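Local coordinates for protein orotidine 5'-phosphate decarboxylase (Pyrococcus horikoshii, PDB 2CZE) that probably catalyses the decarboxylation of orotidine 5'-monophosphate to UMP, the last step of de novo UMP synthesis, as a homodimeric TIM barrel, at residues L4-Y9 against K16-V21; S26-N31 against T50-I55; V30-I35 against A56-A61; L99-M104 against E132-I137. All coordinates share one frame; numbering follows the deposited sequence.

Interaction 1: L4-Y9 against K16-V21; sequences LALDVY and KIAKSV. With U5P (uridine-5'-monophosphate), chain C.
L4 lays its CD2 methyl against V21, CD2 to CG2 at 3.6 Å, and the same methyl rests over the backbone of A18. The L4 and V21 side chains cross at about a right angle. This is the strand-to-helix packing of a TIM barrel: the outer face of strand 2-5 and the loop after it meet helix 11-21, within the first beta-alpha-beta unit. L6 divides its two branches between A18, which it shares with L4, and I17, a turn before V21. Its CD1 sits 4.0 Å from CB of A18, while CD2 meets I17 CG2, the two side chains running past each other in opposite directions. I17 can offer that methyl because CG1 is the branch lying beside its backbone N (chi1 -67°), which leaves CG2 for the leucine. No hydrogen bond crosses between the segments; the contact is hydrocarbon throughout and buried. L46 of helix 42-50 covers L6, and I188 covers L4. L6 centres an inverse gamma turn, which bends the chain as it leaves the barrel. A5, between the leucines, and D7, just after them, face the nucleotide: A5 CB touches the ribose, and D7 OD2 accepts a hydrogen bond of 2.6 Å from O3' of U5P.

Interaction 2: S26-N31 against T50-I55; sequences SMIKVN and TGVEII. With U5P (uridine-5'-monophosphate), chain C.
I28 is held through both its backbone N and its O by the neighbouring strand: its N donates to O of E53 at 3.1 Å, and its O accepts from N of I55 at 2.8 Å. V30 N then donates to O of I55, also at 2.8 Å. Ahead of this ladder, a water bridges the strands where they do not bond directly, donating to O of S26 and accepting from N of E53. These are strands 27-31 and 53-60, adjacent and parallel in the TIM barrel, their short segments inclined by 31°. On the helix-facing side, I28 CG1 crosses V52 CG2 at 3.6 Å, and its CD1 reaches the T50 side chain, whose OG1 bonds L46 O. I54 CD1 comes up to I28 CB. The barrel interior receives M27, K29 and I55, with the M27 sulfur 3.7 Å from I55 CD1. E53 OE1, near the M27 methyl, bonds Y81 OH. K29 leaves I55 behind: after an extended start its chain bends at chi3 (78°) and chi4, bringing NZ to O3' of U5P at 2.8 Å while it also forms a salt bridge with D57 OD2.

Interaction 3: V30-I35 against A56-A61; sequences VNWPLI and ADLKLA. With U5P (uridine-5'-monophosphate), chain C.
Strands 27-31 and 53-60 continue in parallel here, D57 N donating to V30 O at 2.7 Å, before the first strand gives way to helix 32-38. W32, the first residue of that helix, swings its indole across L58. The ring NE1 donates to L58 O at 3.0 Å, a bent bond of 140° whose acceptor lies 28° out of the indole plane. L58 CD2 stands over one face of the six-membered ring, 3.8 Å from its centroid, in a CH-pi contact, and L60 CD2 approaches the edge. I35 CD1 meets the same L58 methyl from the side. Replacing W32 with an alanine would probably leave L58 O without its indole donor and open a gap over the leucine methyl, besides removing the ring that stacks on W32 of the second subunit. With CG turned away from its backbone N (chi1 -157°), N31 carries its amide alongside the D57 carboxylate. Its OD1 accepts from W32 N on an in-plane lone pair at 2.7 Å; ND2 bonds D62 of the second subunit and, weakly, U5P O3'. D57 and K59 bind substrate, and K59 is the proton donor. D57 OD1 faces K59 NZ, a less certain link. The chemistry is consistent with this family's Lys-Asp-Lys-Asp network, formed by K29, D57 and K59, with D62 of the second subunit as the other aspartate.

Interaction 4: L99-M104 against E132-I137; sequences LGEIIM and EPFGVI
M104 crosses P133 at about a right angle, its sulfur 3.6 Å from the proline CG. The chain gets there with CG beside the backbone N (chi1 -64°) and an extended chi2, which bring SD to CG and CD of P133. I102 CG1 meets the same proline, 3.7 Å from its CB, so two side chains of one strand share one ring. Cutting M104 back to an alanine is likely to take the sulfur and CG away from P133 and leave a gap beside the proline and V93 of helix 90-97. On the opposite side of the strands, I103 lies alongside F134 and points the same way, CG1 reaching the ring edge at 4.0 Å from CD1. Its other branch, CG2, faces I137 CD1. The carboxylate of E101 comes near F134 as well, its plane steeply turned against the ring.

Backbone bonds set these positions. F134 N donates to I102 O at 2.9 Å, M104 N to G135 O at 3.0 Å, and I137 N to M104 O at 2.9 Å; a water accepts from I102 N and, weakly, from F134 N. Further out, V93 and V96 of helix 90-97 cover I102, while I83 and L160 from other strands meet I103. I137 touches the bound nucleotide. Strands 102-105 and 135-137, joined through helix 121-131, make the parallel beta-alpha-beta unit that a TIM barrel repeats.

Along the chain, interaction 1 closes before interactions 2 and 3 open from the same strand, and interaction 4 follows. Interactions 1 and 2, with centres about 9 Å apart, join through backbone pairing of strands 2-5 and 27-31. Interactions 2 and 3, about 12 Å apart, share V30 and N31 and run along the same two strands. Interaction 4 lies across the barrel, about 23 Å centre to centre from interaction 1, yet I103 still touches I55 of interaction 2 through the interior. Residues from all four contacts reach U5P, so separate parts of one eight-stranded barrel contribute to a nucleotide site that the second subunit completes.

Interaction 1: L4-Y9 against K16-V21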
# COMPACT_ATOMS: atom_id res chain seq x y z
N LEU A 4 0.85 14.27 -13.85
CA LEU A 4 1.46 15.00 -12.74
C LEU A 4 1.30 14.25 -11.43
O LEU A 4 0.18 14.01 -10.98
CB LEU A 4 0.81 16.38 -12.61
CG LEU A 4 1.23 17.24 -11.41
CD1 LEU A 4 2.70 17.58 -11.50
CD2 LEU A 4 0.38 18.52 -11.39
N ALA A 5 2.41 13.87 -10.80
CA ALA A 5 2.35 13.15 -9.53
C ALA A 5 2.46 14.19 -8.43
O ALA A 5 3.55 14.67 -8.13
CB ALA A 5 3.48 12.15 -9.43
N LEU A 6 1.32 14.54 -7.83
CA LEU A 6 1.30 15.58 -6.80
C LEU A 6 1.58 15.02 -5.42
O LEU A 6 0.66 14.77 -4.64
CB LEU A 6 -0.07 16.29 -6.77
CG LEU A 6 -0.31 17.34 -7.86
CD1 LEU A 6 -1.70 17.91 -7.72
CD2 LEU A 6 0.75 18.43 -7.74
N ASP A 7 2.86 14.83 -5.12
CA ASP A 7 3.23 14.28 -3.83
C ASP A 7 3.65 15.32 -2.79
O ASP A 7 4.73 15.25 -2.23
CB ASP A 7 4.33 13.23 -4.01
CG ASP A 7 3.88 12.07 -4.88
OD1 ASP A 7 2.73 11.61 -4.68
OD2 ASP A 7 4.66 11.63 -5.75
N VAL A 8 2.78 16.29 -2.56
CA VAL A 8 3.01 17.29 -1.54
C VAL A 8 1.94 16.99 -0.50
O VAL A 8 0.94 16.34 -0.80
CB VAL A 8 2.83 18.73 -2.06
CG1 VAL A 8 3.98 19.08 -3.01
CG2 VAL A 8 1.49 18.88 -2.76
N TYR A 9 2.15 17.43 0.74
CA TYR A 9 1.15 17.16 1.77
C TYR A 9 -0.04 18.12 1.73
O TYR A 9 -1.18 17.74 2.01
CB TYR A 9 1.77 17.28 3.16
CG TYR A 9 2.85 16.27 3.50
CD1 TYR A 9 2.66 14.90 3.28
CD2 TYR A 9 4.02 16.69 4.13
CE1 TYR A 9 3.63 13.98 3.70
CE2 TYR A 9 4.99 15.77 4.54
CZ TYR A 9 4.79 14.43 4.33
OH TYR A 9 5.77 13.54 4.73
N LYS A 16 -2.84 24.61 -6.42
CA LYS A 16 -2.14 25.72 -7.07
C LYS A 16 -1.18 25.21 -8.16
O LYS A 16 -1.16 25.72 -9.28
CB LYS A 16 -1.36 26.50 -6.01
CG LYS A 16 -0.54 27.65 -6.56
CD LYS A 16 0.01 28.51 -5.41
CE LYS A 16 0.80 29.70 -5.92
NZ LYS A 16 1.13 30.63 -4.81
N ILE A 17 -0.38 24.21 -7.81
CA ILE A 17 0.57 23.64 -8.76
C ILE A 17 -0.15 23.03 -9.96
O ILE A 17 0.24 23.26 -11.11
CB ILE A 17 1.44 22.58 -8.08
CG1 ILE A 17 2.34 23.25 -7.03
CG2 ILE A 17 2.30 21.84 -9.12
CD1 ILE A 17 3.08 22.28 -6.14
N ALA A 18 -1.21 22.27 -9.70
CA ALA A 18 -1.97 21.62 -10.76
C ALA A 18 -2.57 22.63 -11.73
O ALA A 18 -2.50 22.46 -12.95
CB ALA A 18 -3.09 20.77 -10.15
N LYS A 19 -3.15 23.70 -11.20
CA LYS A 19 -3.74 24.73 -12.05
C LYS A 19 -2.70 25.39 -12.95
O LYS A 19 -2.99 25.69 -14.10
CB LYS A 19 -4.42 25.81 -11.21
CG LYS A 19 -5.74 25.38 -10.62
CD LYS A 19 -6.23 26.45 -9.68
CE LYS A 19 -7.66 26.23 -9.34
NZ LYS A 19 -8.49 26.26 -10.58
N SER A 20 -1.51 25.61 -12.42
CA SER A 20 -0.47 26.26 -13.20
C SER A 20 0.08 25.39 -14.34
O SER A 20 0.60 25.92 -15.31
CB SER A 20 0.68 26.70 -12.29
OG SER A 20 1.40 25.58 -11.79
N VAL A 21 -0.02 24.07 -14.23
CA VAL A 21 0.52 23.21 -15.28
C VAL A 21 -0.55 22.44 -16.06
O VAL A 21 -0.25 21.68 -16.98
CB VAL A 21 1.54 22.20 -14.69
CG1 VAL A 21 2.62 22.94 -13.92
CG2 VAL A 21 0.83 21.21 -13.77
N1 U5P C . 5.97 5.55 -8.41
C2 U5P C . 7.31 5.48 -8.81
N3 U5P C . 7.82 4.26 -9.27
C4 U5P C . 7.00 3.13 -9.35
C5 U5P C . 5.67 3.20 -8.95
C6 U5P C . 5.16 4.41 -8.49
O2 U5P C . 8.06 6.46 -8.74
O4 U5P C . 7.46 2.07 -9.79
C1' U5P C . 5.37 6.85 -8.00
C2' U5P C . 6.13 7.54 -6.87
O2' U5P C . 5.60 7.09 -5.62
C3' U5P C . 5.70 8.99 -7.10
C4' U5P C . 5.74 9.07 -8.63
O3' U5P C . 4.38 9.22 -6.61
O4' U5P C . 5.40 7.75 -9.12
C5' U5P C . 7.14 9.43 -9.11
O5' U5P C . 7.44 10.76 -8.67
P U5P C . 8.84 11.49 -8.98
O1P U5P C . 9.03 12.62 -8.04
O2P U5P C . 8.78 11.95 -10.52
O3P U5P C . 10.00 10.39 -8.86

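Interaction 2: S26-N31 against T50-I55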
# COMPACT_ATOMS: atom_id res chain seq x y z
N SER A 26 -2.13 15.47 -18.96
CA SER A 26 -3.27 14.64 -19.34
C SER A 26 -4.06 14.17 -18.13
O SER A 26 -5.27 14.03 -18.20
CB SER A 26 -2.78 13.42 -20.12
OG SER A 26 -2.30 13.78 -21.40
N MET A 27 -3.37 13.91 -17.02
CA MET A 27 -4.01 13.45 -15.79
C MET A 27 -3.19 13.87 -14.58
O MET A 27 -2.07 14.33 -14.71
CB MET A 27 -4.11 11.91 -15.76
CG MET A 27 -5.01 11.27 -16.80
SD MET A 27 -5.14 9.48 -16.45
CE MET A 27 -5.53 8.83 -18.09
N ILE A 28 -3.77 13.69 -13.40
CA ILE A 28 -3.10 13.98 -12.14
C ILE A 28 -3.07 12.68 -11.34
O ILE A 28 -4.06 11.94 -11.31
CB ILE A 28 -3.87 15.02 -11.32
CG1 ILE A 28 -3.81 16.37 -12.06
CG2 ILE A 28 -3.31 15.10 -9.88
CD1 ILE A 28 -4.67 17.46 -11.42
N LYS A 29 -1.93 12.39 -10.71
CA LYS A 29 -1.81 11.18 -9.91
C LYS A 29 -1.64 11.57 -8.44
O LYS A 29 -0.74 12.35 -8.12
CB LYS A 29 -0.60 10.34 -10.35
CG LYS A 29 -0.49 8.98 -9.65
CD LYS A 29 0.68 8.13 -10.17
CE LYS A 29 2.03 8.60 -9.59
NZ LYS A 29 2.14 8.36 -8.11
N VAL A 30 -2.52 11.08 -7.57
CA VAL A 30 -2.40 11.38 -6.15
C VAL A 30 -1.92 10.12 -5.45
O VAL A 30 -2.25 9.01 -5.87
CB VAL A 30 -3.75 11.87 -5.53
CG1 VAL A 30 -4.37 12.95 -6.43
CG2 VAL A 30 -4.70 10.73 -5.32
N ASN A 31 -1.15 10.27 -4.38
CA ASN A 31 -0.60 9.13 -3.66
C ASN A 31 -0.94 9.37 -2.18
O ASN A 31 -1.59 10.37 -1.85
CB ASN A 31 0.92 9.07 -3.89
CG ASN A 31 1.52 7.67 -3.68
OD1 ASN A 31 1.13 6.94 -2.76
ND2 ASN A 31 2.50 7.33 -4.52
N THR A 50 -9.38 21.27 -12.09
CA THR A 50 -8.58 21.07 -13.29
C THR A 50 -9.28 20.45 -14.50
O THR A 50 -8.84 20.63 -15.63
CB THR A 50 -7.35 20.19 -12.99
OG1 THR A 50 -7.79 18.86 -12.68
CG2 THR A 50 -6.57 20.75 -11.81
N GLY A 51 -10.33 19.68 -14.26
CA GLY A 51 -11.03 19.04 -15.37
C GLY A 51 -10.31 17.81 -15.93
O GLY A 51 -10.71 17.28 -16.97
N VAL A 52 -9.25 17.34 -15.28
CA VAL A 52 -8.56 16.16 -15.79
C VAL A 52 -8.85 14.94 -14.92
O VAL A 52 -9.30 15.06 -13.78
CB VAL A 52 -7.03 16.38 -15.91
CG1 VAL A 52 -6.76 17.54 -16.85
CG2 VAL A 52 -6.42 16.65 -14.55
N GLU A 53 -8.62 13.75 -15.47
CA GLU A 53 -8.87 12.54 -14.71
C GLU A 53 -7.85 12.40 -13.59
O GLU A 53 -6.73 12.91 -13.71
CB GLU A 53 -8.83 11.32 -15.63
CG GLU A 53 -10.05 11.21 -16.51
CD GLU A 53 -10.06 9.93 -17.29
OE1 GLU A 53 -9.10 9.72 -18.07
OE2 GLU A 53 -11.00 9.13 -17.12
N ILE A 54 -8.23 11.68 -12.54
CA ILE A 54 -7.35 11.47 -11.39
C ILE A 54 -7.03 10.00 -11.15
O ILE A 54 -7.92 9.16 -11.07
CB ILE A 54 -7.98 12.00 -10.08
CG1 ILE A 54 -8.46 13.45 -10.23
CG2 ILE A 54 -6.95 11.86 -8.95
CD1 ILE A 54 -7.39 14.43 -10.68
N ILE A 55 -5.74 9.71 -11.02
CA ILE A 55 -5.28 8.36 -10.72
C ILE A 55 -4.90 8.34 -9.23
O ILE A 55 -4.12 9.19 -8.78
CB ILE A 55 -4.00 8.00 -11.51
CG1 ILE A 55 -4.28 7.98 -13.02
CG2 ILE A 55 -3.47 6.63 -11.04
CD1 ILE A 55 -2.99 7.93 -13.87
N1 U5P C . 5.97 5.55 -8.41
C2 U5P C . 7.31 5.48 -8.81
N3 U5P C . 7.82 4.26 -9.27
C4 U5P C . 7.00 3.13 -9.35
C5 U5P C . 5.67 3.20 -8.95
C6 U5P C . 5.16 4.41 -8.49
O2 U5P C . 8.06 6.46 -8.74
O4 U5P C . 7.46 2.07 -9.79
C1' U5P C . 5.37 6.85 -8.00
C2' U5P C . 6.13 7.54 -6.87
O2' U5P C . 5.60 7.09 -5.62
C3' U5P C . 5.70 8.99 -7.10
C4' U5P C . 5.74 9.07 -8.63
O3' U5P C . 4.38 9.22 -6.61
O4' U5P C . 5.40 7.75 -9.12
C5' U5P C . 7.14 9.43 -9.11
O5' U5P C . 7.44 10.76 -8.67
P U5P C . 8.84 11.49 -8.98
O1P U5P C . 9.03 12.62 -8.04
O2P U5P C . 8.78 11.95 -10.52
O3P U5P C . 10.00 10.39 -8.86
O HOH W 1 -7.94 13.58 -18.30

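Interaction 3: V30-I35 against A56-A61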
# COMPACT_ATOMS: atom_id res chain seq x y z
N VAL A 30 -2.52 11.08 -7.57
CA VAL A 30 -2.40 11.38 -6.15
C VAL A 30 -1.92 10.12 -5.45
O VAL A 30 -2.25 9.01 -5.87
CB VAL A 30 -3.75 11.87 -5.53
CG1 VAL A 30 -4.37 12.95 -6.43
CG2 VAL A 30 -4.70 10.73 -5.32
N ASN A 31 -1.15 10.27 -4.38
CA ASN A 31 -0.60 9.13 -3.66
C ASN A 31 -0.94 9.37 -2.18
O ASN A 31 -1.59 10.37 -1.85
CB ASN A 31 0.92 9.07 -3.89
CG ASN A 31 1.52 7.67 -3.68
OD1 ASN A 31 1.13 6.94 -2.76
ND2 ASN A 31 2.50 7.33 -4.52
N TRP A 32 -0.51 8.48 -1.30
CA TRP A 32 -0.84 8.62 0.11
C TRP A 32 -0.39 9.93 0.78
O TRP A 32 -1.07 10.44 1.67
CB TRP A 32 -0.32 7.42 0.91
CG TRP A 32 -1.01 6.13 0.56
CD1 TRP A 32 -0.43 5.00 0.05
CD2 TRP A 32 -2.40 5.83 0.72
NE1 TRP A 32 -1.38 4.01 -0.11
CE2 TRP A 32 -2.60 4.49 0.29
CE3 TRP A 32 -3.51 6.56 1.18
CZ2 TRP A 32 -3.85 3.87 0.32
CZ3 TRP A 32 -4.76 5.93 1.21
CH2 TRP A 32 -4.92 4.60 0.78
N PRO A 33 0.76 10.49 0.36
CA PRO A 33 1.20 11.74 1.00
C PRO A 33 0.14 12.85 0.96
O PRO A 33 -0.16 13.47 1.97
CB PRO A 33 2.46 12.11 0.22
CG PRO A 33 3.01 10.75 -0.13
CD PRO A 33 1.77 10.02 -0.61
N LEU A 34 -0.44 13.10 -0.22
CA LEU A 34 -1.44 14.16 -0.34
C LEU A 34 -2.75 13.76 0.36
O LEU A 34 -3.40 14.60 1.01
CB LEU A 34 -1.69 14.47 -1.82
CG LEU A 34 -2.71 15.57 -2.13
CD1 LEU A 34 -2.26 16.89 -1.50
CD2 LEU A 34 -2.86 15.72 -3.64
N ILE A 35 -3.15 12.50 0.23
CA ILE A 35 -4.38 12.04 0.87
C ILE A 35 -4.25 12.16 2.39
O ILE A 35 -5.17 12.63 3.06
CB ILE A 35 -4.69 10.57 0.48
CG1 ILE A 35 -5.12 10.52 -0.99
CG2 ILE A 35 -5.78 10.01 1.36
CD1 ILE A 35 -5.14 9.11 -1.58
N ALA A 56 -5.44 7.38 -8.47
CA ALA A 56 -5.10 7.25 -7.06
C ALA A 56 -4.05 6.15 -7.02
O ALA A 56 -4.38 4.98 -7.19
CB ALA A 56 -6.32 6.84 -6.23
N ASP A 57 -2.80 6.55 -6.80
CA ASP A 57 -1.68 5.60 -6.75
C ASP A 57 -1.60 5.09 -5.32
O ASP A 57 -0.82 5.60 -4.52
CB ASP A 57 -0.38 6.30 -7.15
CG ASP A 57 0.78 5.32 -7.34
OD1 ASP A 57 0.58 4.10 -7.16
OD2 ASP A 57 1.90 5.77 -7.68
N LEU A 58 -2.42 4.10 -5.00
CA LEU A 58 -2.48 3.57 -3.65
C LEU A 58 -1.59 2.36 -3.45
O LEU A 58 -1.30 2.00 -2.31
CB LEU A 58 -3.92 3.18 -3.29
CG LEU A 58 -5.03 4.20 -3.58
CD1 LEU A 58 -6.39 3.62 -3.11
CD2 LEU A 58 -4.74 5.52 -2.87
N LYS A 59 -1.18 1.74 -4.55
CA LYS A 59 -0.33 0.55 -4.47
C LYS A 59 -1.01 -0.44 -3.56
O LYS A 59 -0.37 -1.05 -2.71
CB LYS A 59 1.04 0.90 -3.88
CG LYS A 59 1.92 1.81 -4.74
CD LYS A 59 2.39 1.07 -5.98
CE LYS A 59 3.47 1.84 -6.68
NZ LYS A 59 2.99 3.19 -7.08
N LEU A 60 -2.33 -0.62 -3.73
CA LEU A 60 -3.07 -1.54 -2.88
C LEU A 60 -2.40 -2.90 -2.90
O LEU A 60 -2.06 -3.44 -3.95
CB LEU A 60 -4.53 -1.64 -3.32
CG LEU A 60 -5.32 -0.34 -3.14
CD1 LEU A 60 -6.80 -0.62 -3.42
CD2 LEU A 60 -5.15 0.19 -1.70
N ALA A 61 -2.24 -3.46 -1.71
CA ALA A 61 -1.54 -4.72 -1.55
C ALA A 61 -1.97 -5.42 -0.26
O ALA A 61 -1.13 -5.87 0.53
CB ALA A 61 -0.04 -4.44 -1.53
N1 U5P C . 5.97 5.55 -8.41
C2 U5P C . 7.31 5.48 -8.81
N3 U5P C . 7.82 4.26 -9.27
C4 U5P C . 7.00 3.13 -9.35
C5 U5P C . 5.67 3.20 -8.95
C6 U5P C . 5.16 4.41 -8.49
O2 U5P C . 8.06 6.46 -8.74
O4 U5P C . 7.46 2.07 -9.79
C1' U5P C . 5.37 6.85 -8.00
C2' U5P C . 6.13 7.54 -6.87
O2' U5P C . 5.60 7.09 -5.62
C3' U5P C . 5.70 8.99 -7.10
C4' U5P C . 5.74 9.07 -8.63
O3' U5P C . 4.38 9.22 -6.61
O4' U5P C . 5.40 7.75 -9.12
C5' U5P C . 7.14 9.43 -9.11
O5' U5P C . 7.44 10.76 -8.67
P U5P C . 8.84 11.49 -8.98
O1P U5P C . 9.03 12.62 -8.04
O2P U5P C . 8.78 11.95 -10.52
O3P U5P C . 10.00 10.39 -8.86

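Interaction 4: L99-M104 against E132-I137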
# COMPACT_ATOMS: atom_id res chain seq x y z
N LEU A 99 -14.76 -2.62 -8.63
CA LEU A 99 -15.26 -1.30 -8.24
C LEU A 99 -14.93 -0.15 -9.20
O LEU A 99 -15.49 0.93 -9.12
CB LEU A 99 -14.72 -0.95 -6.84
CG LEU A 99 -15.11 -1.91 -5.71
CD1 LEU A 99 -14.35 -1.54 -4.44
CD2 LEU A 99 -16.60 -1.84 -5.47
N GLY A 100 -14.00 -0.40 -10.12
CA GLY A 100 -13.61 0.65 -11.04
C GLY A 100 -12.37 0.29 -11.83
O GLY A 100 -11.81 -0.79 -11.64
N GLU A 101 -11.91 1.20 -12.69
CA GLU A 101 -10.75 0.93 -13.53
C GLU A 101 -9.44 0.90 -12.74
O GLU A 101 -9.21 1.73 -11.87
CB GLU A 101 -10.68 1.95 -14.67
CG GLU A 101 -11.89 1.90 -15.59
CD GLU A 101 -11.73 2.77 -16.82
OE1 GLU A 101 -10.88 2.42 -17.67
OE2 GLU A 101 -12.44 3.79 -16.94
N ILE A 102 -8.59 -0.06 -13.06
CA ILE A 102 -7.32 -0.22 -12.35
C ILE A 102 -6.09 -0.20 -13.23
O ILE A 102 -6.16 -0.37 -14.45
CB ILE A 102 -7.28 -1.54 -11.57
CG1 ILE A 102 -7.37 -2.73 -12.54
CG2 ILE A 102 -8.44 -1.59 -10.57
CD1 ILE A 102 -7.09 -4.10 -11.88
N ILE A 103 -4.95 0.02 -12.58
CA ILE A 103 -3.65 -0.00 -13.22
C ILE A 103 -2.85 -0.97 -12.37
O ILE A 103 -2.78 -0.81 -11.15
CB ILE A 103 -3.00 1.39 -13.20
CG1 ILE A 103 -3.77 2.33 -14.15
CG2 ILE A 103 -1.55 1.27 -13.61
CD1 ILE A 103 -3.42 3.83 -13.99
N MET A 104 -2.28 -2.00 -13.00
CA MET A 104 -1.51 -3.01 -12.28
C MET A 104 -0.01 -2.77 -12.33
O MET A 104 0.54 -2.46 -13.37
CB MET A 104 -1.81 -4.40 -12.85
CG MET A 104 -3.26 -4.84 -12.67
SD MET A 104 -3.62 -6.39 -13.54
CE MET A 104 -2.68 -7.56 -12.56
N GLU A 132 -6.73 -7.84 -17.90
CA GLU A 132 -7.04 -6.71 -18.77
C GLU A 132 -7.37 -5.40 -18.06
O GLU A 132 -8.48 -4.89 -18.17
CB GLU A 132 -8.16 -7.08 -19.76
CG GLU A 132 -7.63 -7.79 -20.99
CD GLU A 132 -8.71 -8.14 -22.00
OE1 GLU A 132 -9.53 -7.26 -22.34
OE2 GLU A 132 -8.72 -9.30 -22.47
N PRO A 133 -6.41 -4.85 -17.30
CA PRO A 133 -6.63 -3.59 -16.59
C PRO A 133 -6.48 -2.44 -17.60
O PRO A 133 -6.07 -2.66 -18.73
CB PRO A 133 -5.49 -3.57 -15.57
CG PRO A 133 -4.36 -4.24 -16.35
CD PRO A 133 -5.08 -5.42 -17.01
N PHE A 134 -6.80 -1.22 -17.20
CA PHE A 134 -6.67 -0.07 -18.09
C PHE A 134 -5.20 0.08 -18.50
O PHE A 134 -4.88 0.39 -19.65
CB PHE A 134 -7.16 1.20 -17.39
CG PHE A 134 -6.70 2.47 -18.06
CD1 PHE A 134 -5.55 3.11 -17.63
CD2 PHE A 134 -7.40 3.00 -19.14
CE1 PHE A 134 -5.10 4.28 -18.26
CE2 PHE A 134 -6.96 4.17 -19.77
CZ PHE A 134 -5.81 4.81 -19.33
N GLY A 135 -4.31 -0.15 -17.55
CA GLY A 135 -2.89 -0.03 -17.85
C GLY A 135 -2.01 -0.70 -16.81
O GLY A 135 -2.51 -1.31 -15.86
N VAL A 136 -0.70 -0.60 -17.00
CA VAL A 136 0.25 -1.18 -16.07
C VAL A 136 1.38 -0.20 -15.83
O VAL A 136 1.62 0.70 -16.65
CB VAL A 136 0.90 -2.50 -16.61
CG1 VAL A 136 -0.16 -3.57 -16.81
CG2 VAL A 136 1.64 -2.22 -17.92
N ILE A 137 2.07 -0.39 -14.71
CA ILE A 137 3.23 0.43 -14.35
C ILE A 137 4.48 -0.26 -14.89
O ILE A 137 4.69 -1.45 -14.63
CB ILE A 137 3.38 0.57 -12.82
CG1 ILE A 137 2.23 1.40 -12.26
CG2 ILE A 137 4.73 1.24 -12.47
CD1 ILE A 137 2.09 2.78 -12.88
O HOH W 2 -9.48 -1.59 -15.40